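Local coordinates for protein catalase-3 (Neurospora crassa, PDB 4AJ9) that breaks down hydrogen peroxide into water and oxygen with a heme cofactor, and so probably protects the cell from peroxide damage, at residues R533-S544 with F585-R596; Y621-G631 with E646-V657. All blocks are in the same frame, centred on the assembly; numbering follows the deposited sequence.

Interaction 1. Residues R533-S544 with F585-R596; sequences RVGVLSTTKGGS and FDAVVVAEGAER
Strands 533-537 and 587-590 lie side by side in parallel, their axes 4.6 Å apart at closest approach and 20° off in direction, with Val534 paired to Ala587 and Leu537 to Val590. They are neighbours in the middle of the doubly wound parallel sheet of the C-terminal domain, whose family belongs to the glutaminase I clan; the strand order 3-2-1-4-5-6 places them at the switch of winding direction. The ladder runs from the two bonds of Arg533 O, to Asp586 N and Ala587 N, up to Ala591 N and Leu537 O. Asp586 adds a side-chain clamp, OD2 taking the Arg533 N-H at 2.8 Å through its anti lone pair, while its OD1 holds Arg201; the Arg533 guanidinium turns away to Asp261. Phe585, with CG anti to its carbonyl carbon (chi1 -48°), lays a ring face against the strand, and Gly535 CA sits 3.6 Å from the ring centroid in a CH-pi contact; a side chain at Gly535 would run into this ring. On that same face Leu537 CD1 meets Val588 CG1 at 3.7 Å, whereas Val534 and Val536 pack with Ala587 and Val589 on the other. Beyond the strands, Ser544 OG donates to Glu592 O at 2.9 Å, reaching it from above the carbonyl plane, and accepts a bond from Ser538 OG. At the outer end Arg596 NH1 donates to Thr539 OG1 (3.0 Å), which also bonds Glu567. Lys541 CG lies over one guanidinium face, and a water in the guanidinium plane takes a 2.8 Å bond from Arg596 NH2.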
# COMPACT_ATOMS: atom_id res chain seq x y z
N ARG C 533 -24.84 35.12 -13.52
CA ARG C 533 -25.96 34.79 -12.67
C ARG C 533 -26.65 36.03 -12.12
O ARG C 533 -25.99 36.95 -11.61
CB ARG C 533 -25.48 33.90 -11.51
CG ARG C 533 -24.98 32.53 -11.98
CD ARG C 533 -23.94 31.93 -11.02
NE ARG C 533 -23.44 30.63 -11.49
CZ ARG C 533 -23.97 29.45 -11.16
NH1 ARG C 533 -25.02 29.40 -10.35
NH2 ARG C 533 -23.44 28.33 -11.64
N VAL C 534 -27.97 36.05 -12.20
CA VAL C 534 -28.74 37.17 -11.68
C VAL C 534 -29.68 36.68 -10.59
O VAL C 534 -30.46 35.76 -10.81
CB VAL C 534 -29.55 37.84 -12.80
CG1 VAL C 534 -30.29 39.06 -12.27
CG2 VAL C 534 -28.62 38.23 -13.94
N GLY C 535 -29.56 37.26 -9.40
CA GLY C 535 -30.50 36.99 -8.34
C GLY C 535 -31.61 38.03 -8.37
O GLY C 535 -31.36 39.22 -8.19
N VAL C 536 -32.83 37.58 -8.62
CA VAL C 536 -33.97 38.49 -8.59
C VAL C 536 -34.67 38.37 -7.24
O VAL C 536 -35.25 37.33 -6.93
CB VAL C 536 -34.95 38.18 -9.71
CG1 VAL C 536 -36.14 39.13 -9.65
CG2 VAL C 536 -34.25 38.26 -11.05
N LEU C 537 -34.60 39.43 -6.44
CA LEU C 537 -35.23 39.47 -5.13
C LEU C 537 -36.72 39.82 -5.26
O LEU C 537 -37.06 40.94 -5.65
CB LEU C 537 -34.54 40.50 -4.24
CG LEU C 537 -33.01 40.40 -4.24
CD1 LEU C 537 -32.40 41.24 -3.12
CD2 LEU C 537 -32.61 38.94 -4.10
N SER C 538 -37.59 38.87 -4.93
CA SER C 538 -39.03 39.06 -5.05
C SER C 538 -39.77 38.76 -3.75
O SER C 538 -39.18 38.72 -2.67
CB SER C 538 -39.59 38.19 -6.19
OG SER C 538 -40.93 38.55 -6.51
N THR C 539 -41.08 38.55 -3.86
CA THR C 539 -41.90 38.27 -2.68
C THR C 539 -43.13 37.48 -3.09
O THR C 539 -43.58 37.59 -4.23
CB THR C 539 -42.30 39.57 -1.94
OG1 THR C 539 -43.16 39.26 -0.84
CG2 THR C 539 -43.00 40.55 -2.88
N THR C 540 -43.67 36.68 -2.17
CA THR C 540 -44.85 35.87 -2.47
C THR C 540 -46.13 36.69 -2.41
O THR C 540 -47.18 36.27 -2.91
CB THR C 540 -44.96 34.63 -1.55
OG1 THR C 540 -45.01 35.05 -0.18
CG2 THR C 540 -43.76 33.72 -1.75
N LYS C 541 -46.04 37.88 -1.81
CA LYS C 541 -47.19 38.75 -1.64
C LYS C 541 -47.33 39.69 -2.83
O LYS C 541 -46.33 40.16 -3.37
CB LYS C 541 -47.06 39.58 -0.37
CG LYS C 541 -46.62 38.80 0.86
CD LYS C 541 -47.50 37.60 1.12
CE LYS C 541 -47.44 37.21 2.59
NZ LYS C 541 -46.18 37.70 3.24
N GLY C 542 -48.57 39.97 -3.23
CA GLY C 542 -48.82 40.91 -4.31
C GLY C 542 -48.49 40.34 -5.68
O GLY C 542 -48.45 39.12 -5.85
N GLY C 543 -48.24 41.21 -6.64
CA GLY C 543 -47.99 40.78 -8.01
C GLY C 543 -46.53 40.65 -8.38
O GLY C 543 -46.20 40.37 -9.53
N SER C 544 -45.65 40.84 -7.40
CA SER C 544 -44.21 40.82 -7.63
C SER C 544 -43.71 39.57 -8.37
O SER C 544 -42.91 39.66 -9.30
CB SER C 544 -43.45 40.99 -6.31
OG SER C 544 -42.06 41.13 -6.53
N PHE C 585 -24.39 35.27 -6.93
CA PHE C 585 -24.83 35.99 -8.11
C PHE C 585 -23.83 37.02 -8.58
O PHE C 585 -23.02 37.52 -7.81
CB PHE C 585 -26.18 36.68 -7.84
CG PHE C 585 -27.19 35.77 -7.19
CD1 PHE C 585 -27.69 34.69 -7.88
CD2 PHE C 585 -27.60 35.99 -5.89
CE1 PHE C 585 -28.61 33.84 -7.29
CE2 PHE C 585 -28.52 35.16 -5.30
CZ PHE C 585 -29.01 34.08 -6.00
N ASP C 586 -23.90 37.34 -9.87
CA ASP C 586 -23.04 38.34 -10.45
C ASP C 586 -23.77 39.68 -10.51
O ASP C 586 -23.15 40.74 -10.65
CB ASP C 586 -22.58 37.89 -11.83
CG ASP C 586 -21.82 36.59 -11.78
OD1 ASP C 586 -20.73 36.58 -11.18
OD2 ASP C 586 -22.30 35.57 -12.35
N ALA C 587 -25.10 39.64 -10.37
CA ALA C 587 -25.92 40.85 -10.31
C ALA C 587 -27.14 40.60 -9.42
O ALA C 587 -27.62 39.48 -9.32
CB ALA C 587 -26.35 41.27 -11.73
N VAL C 588 -27.63 41.65 -8.76
CA VAL C 588 -28.79 41.52 -7.88
C VAL C 588 -29.86 42.54 -8.26
O VAL C 588 -29.61 43.74 -8.32
CB VAL C 588 -28.40 41.71 -6.40
CG1 VAL C 588 -29.64 41.64 -5.51
CG2 VAL C 588 -27.40 40.64 -6.00
N VAL C 589 -31.07 42.05 -8.55
CA VAL C 589 -32.14 42.94 -8.97
C VAL C 589 -33.40 42.75 -8.13
O VAL C 589 -33.91 41.64 -7.99
CB VAL C 589 -32.49 42.76 -10.46
CG1 VAL C 589 -31.34 43.24 -11.33
CG2 VAL C 589 -32.81 41.30 -10.76
N VAL C 590 -33.89 43.85 -7.55
CA VAL C 590 -35.11 43.80 -6.76
C VAL C 590 -36.29 43.95 -7.71
O VAL C 590 -36.38 44.93 -8.46
CB VAL C 590 -35.12 44.88 -5.68
CG1 VAL C 590 -36.23 44.61 -4.67
CG2 VAL C 590 -33.78 44.90 -4.98
N ALA C 591 -37.18 42.96 -7.70
CA ALA C 591 -38.37 43.00 -8.55
C ALA C 591 -39.40 43.93 -7.94
O ALA C 591 -39.49 44.05 -6.72
CB ALA C 591 -38.96 41.59 -8.72
N GLU C 592 -40.17 44.61 -8.78
CA GLU C 592 -41.15 45.57 -8.28
C GLU C 592 -42.07 44.93 -7.26
O GLU C 592 -42.60 43.84 -7.49
CB GLU C 592 -41.98 46.16 -9.42
CG GLU C 592 -42.89 47.28 -8.97
CD GLU C 592 -43.44 48.09 -10.12
OE1 GLU C 592 -43.77 47.48 -11.16
OE2 GLU C 592 -43.53 49.33 -9.98
N GLY C 593 -42.23 45.60 -6.12
CA GLY C 593 -43.10 45.10 -5.06
C GLY C 593 -42.31 44.47 -3.93
O GLY C 593 -42.79 44.39 -2.80
N ALA C 594 -41.10 44.01 -4.23
CA ALA C 594 -40.29 43.33 -3.24
C ALA C 594 -39.74 44.29 -2.19
O ALA C 594 -39.18 43.86 -1.19
CB ALA C 594 -39.16 42.57 -3.91
N GLU C 595 -39.91 45.59 -2.42
CA GLU C 595 -39.47 46.58 -1.43
C GLU C 595 -40.09 46.30 -0.07
O GLU C 595 -39.55 46.69 0.97
CB GLU C 595 -39.79 48.01 -1.89
CG GLU C 595 -41.27 48.32 -2.05
CD GLU C 595 -41.79 48.07 -3.45
OE1 GLU C 595 -41.14 47.33 -4.22
OE2 GLU C 595 -42.85 48.63 -3.79
N ARG C 596 -41.22 45.59 -0.07
CA ARG C 596 -41.90 45.25 1.18
C ARG C 596 -41.11 44.36 2.14
O ARG C 596 -41.45 44.26 3.32
CB ARG C 596 -43.28 44.63 0.89
CG ARG C 596 -43.24 43.35 0.07
CD ARG C 596 -44.59 42.67 0.11
NE ARG C 596 -45.03 42.50 1.49
CZ ARG C 596 -44.82 41.41 2.23
NH1 ARG C 596 -44.19 40.37 1.70
NH2 ARG C 596 -45.25 41.36 3.48
O HOH W 1 -44.95 39.37 5.41

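Interaction 2. Residues Y621-G631 with E646-V657; sequences YRWGKPVAAVG and EAGVYAGAQDEV
Val627 to Val630 pair in parallel register with Val649 to Gly652, the strand axes 4.7 Å apart and only 7° from exact alignment, in the beta-alpha-beta unit that ends the domain's sheet; helix 634-639 makes the crossover, and 649-652 is the last strand on this side. The second segment begins at Glu646, whose OE1 accepts a very short bond of 2.5 Å from Tyr621 OH. The oxygen lies in the ring plane, at its edge, with the carboxylate turned 81° against the ring, while Glu646 OE2 takes Glu643 N. A phenylalanine at Tyr621 would keep the ring but lack the hydroxyl, and is likely to leave Glu646 OE1 without this donor and its carboxylate freer to turn. Within the type II turn from Glu646 to Val649, Gly648 O receives Val627 N and starts the ladder. Val649 CG2 meets Val627 CG2 at 4.0 Å and also the edge of the Tyr621 ring; Leu637 of the crossover helix touches both valines. On the opposite face, Tyr650 CG stands anti to its carbonyl carbon (chi1 -49°), which brings CE2 to 4.1 Å from Pro626 CB, so that a ring edge runs along Pro626 and Ala628. At Gly652 the pairing is uneven: its N reaches Ala629 O only weakly, at 3.5 Å, a water donating to that oxygen and to Gly631 O, while its own O takes a firm bond from Gly631 N at 2.8 Å. The helix beginning after the N-cap residue Ala653, whose N bonds Glu656 OE2, brings Val657 back over the sheet. There Val657 CG1 packs 3.7 Å from Ala628 CB, and its CG2 lies 4.0 Å from Val630 CG2.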
# COMPACT_ATOMS: atom_id res chain seq x y z
N TYR C 621 -24.10 45.30 -3.52
CA TYR C 621 -23.59 46.65 -3.75
C TYR C 621 -22.15 46.82 -3.29
O TYR C 621 -21.32 47.31 -4.04
CB TYR C 621 -24.48 47.71 -3.10
CG TYR C 621 -23.90 49.10 -3.24
CD1 TYR C 621 -24.13 49.87 -4.38
CD2 TYR C 621 -23.11 49.64 -2.24
CE1 TYR C 621 -23.59 51.14 -4.51
CE2 TYR C 621 -22.57 50.90 -2.36
CZ TYR C 621 -22.80 51.65 -3.49
OH TYR C 621 -22.25 52.91 -3.57
N ARG C 622 -21.85 46.42 -2.05
CA ARG C 622 -20.51 46.64 -1.51
C ARG C 622 -19.42 45.84 -2.23
O ARG C 622 -18.26 46.24 -2.23
CB ARG C 622 -20.47 46.32 -0.02
CG ARG C 622 -20.18 47.53 0.82
CD ARG C 622 -21.44 48.17 1.35
NE ARG C 622 -21.79 47.60 2.64
CZ ARG C 622 -22.09 48.31 3.73
NH1 ARG C 622 -22.09 49.64 3.70
NH2 ARG C 622 -22.39 47.68 4.85
N TRP C 623 -19.79 44.70 -2.80
CA TRP C 623 -18.85 43.85 -3.51
C TRP C 623 -18.72 44.25 -4.98
O TRP C 623 -18.10 43.53 -5.77
CB TRP C 623 -19.30 42.39 -3.37
CG TRP C 623 -19.26 41.93 -1.94
CD1 TRP C 623 -18.57 42.51 -0.91
CD2 TRP C 623 -19.94 40.80 -1.38
NE1 TRP C 623 -18.77 41.81 0.26
CE2 TRP C 623 -19.61 40.75 -0.01
CE3 TRP C 623 -20.79 39.83 -1.91
CZ2 TRP C 623 -20.11 39.76 0.85
CZ3 TRP C 623 -21.29 38.84 -1.06
CH2 TRP C 623 -20.93 38.82 0.30
N GLY C 624 -19.29 45.39 -5.33
CA GLY C 624 -19.13 45.98 -6.65
C GLY C 624 -19.97 45.41 -7.79
O GLY C 624 -19.69 45.68 -8.96
N LYS C 625 -21.00 44.64 -7.46
CA LYS C 625 -21.86 44.04 -8.48
C LYS C 625 -22.83 45.06 -9.08
O LYS C 625 -23.22 46.02 -8.41
CB LYS C 625 -22.68 42.88 -7.89
CG LYS C 625 -21.87 41.79 -7.23
CD LYS C 625 -22.76 40.68 -6.68
CE LYS C 625 -21.97 39.70 -5.83
NZ LYS C 625 -20.90 39.05 -6.66
N PRO C 626 -23.23 44.85 -10.34
CA PRO C 626 -24.39 45.57 -10.86
C PRO C 626 -25.59 45.26 -9.97
O PRO C 626 -25.88 44.09 -9.76
CB PRO C 626 -24.63 44.93 -12.23
CG PRO C 626 -23.37 44.22 -12.57
CD PRO C 626 -22.67 43.88 -11.30
N VAL C 627 -26.24 46.29 -9.42
CA VAL C 627 -27.47 46.09 -8.68
C VAL C 627 -28.58 46.95 -9.27
O VAL C 627 -28.33 47.96 -9.93
CB VAL C 627 -27.30 46.39 -7.17
CG1 VAL C 627 -26.21 45.48 -6.57
CG2 VAL C 627 -26.97 47.86 -6.94
N ALA C 628 -29.83 46.53 -9.06
CA ALA C 628 -30.94 47.22 -9.72
C ALA C 628 -32.27 47.03 -9.01
O ALA C 628 -32.39 46.21 -8.10
CB ALA C 628 -31.04 46.77 -11.16
N ALA C 629 -33.26 47.79 -9.44
CA ALA C 629 -34.59 47.70 -8.85
C ALA C 629 -35.61 48.21 -9.86
O ALA C 629 -35.43 49.27 -10.46
CB ALA C 629 -34.65 48.51 -7.56
N VAL C 630 -36.67 47.43 -10.06
CA VAL C 630 -37.72 47.80 -11.01
C VAL C 630 -38.83 48.61 -10.35
O VAL C 630 -39.32 48.25 -9.28
CB VAL C 630 -38.34 46.56 -11.69
CG1 VAL C 630 -39.28 46.99 -12.80
CG2 VAL C 630 -37.25 45.68 -12.24
N GLY C 631 -39.21 49.70 -11.00
CA GLY C 631 -40.30 50.54 -10.53
C GLY C 631 -40.21 50.90 -9.06
O GLY C 631 -39.21 51.45 -8.59
N GLU C 646 -25.94 56.01 -9.36
CA GLU C 646 -24.55 55.58 -9.27
C GLU C 646 -24.19 54.65 -10.42
O GLU C 646 -25.05 54.01 -11.03
CB GLU C 646 -24.28 54.87 -7.94
CG GLU C 646 -24.38 55.76 -6.73
CD GLU C 646 -24.02 55.03 -5.46
OE1 GLU C 646 -23.08 54.20 -5.50
OE2 GLU C 646 -24.66 55.30 -4.42
N ALA C 647 -22.90 54.58 -10.73
CA ALA C 647 -22.41 53.63 -11.71
C ALA C 647 -22.72 52.22 -11.20
O ALA C 647 -22.49 51.92 -10.03
CB ALA C 647 -20.91 53.80 -11.91
N GLY C 648 -23.27 51.38 -12.06
CA GLY C 648 -23.57 50.01 -11.70
C GLY C 648 -24.86 49.87 -10.91
O GLY C 648 -25.16 48.80 -10.39
N VAL C 649 -25.61 50.96 -10.82
CA VAL C 649 -26.91 50.93 -10.16
C VAL C 649 -27.98 51.30 -11.18
O VAL C 649 -27.87 52.32 -11.85
CB VAL C 649 -26.98 51.90 -8.96
CG1 VAL C 649 -28.38 51.88 -8.35
CG2 VAL C 649 -25.92 51.55 -7.91
N TYR C 650 -29.00 50.45 -11.31
CA TYR C 650 -30.00 50.66 -12.33
C TYR C 650 -31.40 50.69 -11.74
O TYR C 650 -31.80 49.78 -11.03
CB TYR C 650 -29.89 49.58 -13.40
CG TYR C 650 -28.48 49.40 -13.87
CD1 TYR C 650 -27.95 50.23 -14.86
CD2 TYR C 650 -27.66 48.45 -13.30
CE1 TYR C 650 -26.65 50.08 -15.28
CE2 TYR C 650 -26.35 48.30 -13.70
CZ TYR C 650 -25.85 49.11 -14.69
OH TYR C 650 -24.54 48.95 -15.09
N ALA C 651 -32.13 51.76 -12.04
CA ALA C 651 -33.49 51.90 -11.54
C ALA C 651 -34.35 52.42 -12.67
O ALA C 651 -33.90 53.24 -13.46
CB ALA C 651 -33.51 52.86 -10.35
N GLY C 652 -35.57 51.92 -12.75
CA GLY C 652 -36.48 52.32 -13.80
C GLY C 652 -37.44 51.20 -14.13
O GLY C 652 -37.69 50.32 -13.30
N ALA C 653 -37.96 51.22 -15.35
CA ALA C 653 -38.88 50.19 -15.81
C ALA C 653 -38.13 48.92 -16.18
O ALA C 653 -36.92 48.94 -16.39
CB ALA C 653 -39.68 50.70 -17.01
N GLN C 654 -38.86 47.80 -16.26
CA GLN C 654 -38.25 46.50 -16.52
C GLN C 654 -37.28 46.55 -17.70
O GLN C 654 -36.16 46.06 -17.61
CB GLN C 654 -39.31 45.43 -16.76
CG GLN C 654 -38.75 44.09 -17.22
CD GLN C 654 -39.80 43.01 -17.34
OE1 GLN C 654 -40.55 42.75 -16.40
NE2 GLN C 654 -39.87 42.37 -18.51
N ASP C 655 -37.72 47.15 -18.80
CA ASP C 655 -36.89 47.23 -20.00
C ASP C 655 -35.53 47.88 -19.73
O ASP C 655 -34.50 47.36 -20.16
CB ASP C 655 -37.62 47.96 -21.13
CG ASP C 655 -38.39 49.18 -20.64
OD1 ASP C 655 -37.79 50.27 -20.57
OD2 ASP C 655 -39.59 49.04 -20.33
N GLU C 656 -35.54 49.01 -19.01
CA GLU C 656 -34.30 49.74 -18.75
C GLU C 656 -33.37 48.95 -17.85
O GLU C 656 -32.16 48.89 -18.09
CB GLU C 656 -34.58 51.10 -18.09
CG GLU C 656 -35.85 51.79 -18.54
CD GLU C 656 -36.24 52.92 -17.61
OE1 GLU C 656 -35.33 53.59 -17.07
OE2 GLU C 656 -37.46 53.13 -17.40
N VAL C 657 -33.93 48.39 -16.78
CA VAL C 657 -33.17 47.61 -15.81
C VAL C 657 -32.44 46.44 -16.46
O VAL C 657 -31.26 46.19 -16.18
CB VAL C 657 -34.10 47.07 -14.71
CG1 VAL C 657 -33.42 45.97 -13.90
CG2 VAL C 657 -34.57 48.20 -13.82
O HOH W 2 -36.68 51.88 -9.87

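How the interactions relate
Interactions 1 and 2 are successive parts of one sheet, with centres 12 Å apart. Strand 587-590 of interaction 1 is bordered by strand 627-630 of interaction 2, probably through hydrogen bonds from Val590 N to Ala628 O and from Ala628 N to Val588 O, both 2.9 Å; helix 612-622 carries the chain from one to the other. Lys625 NZ bonds Phe585 O and forms a salt bridge to Glu243, linking this join to helix 241-250. Helix 654-667 spans both contacts, since Val657 packs in interaction 2 while Val661 touches Ala587 and Val589. Neither contact lies at the heme, near the probable active-site residues His65 and Asn138 or near Tyr352, the likely axial ligand of the iron.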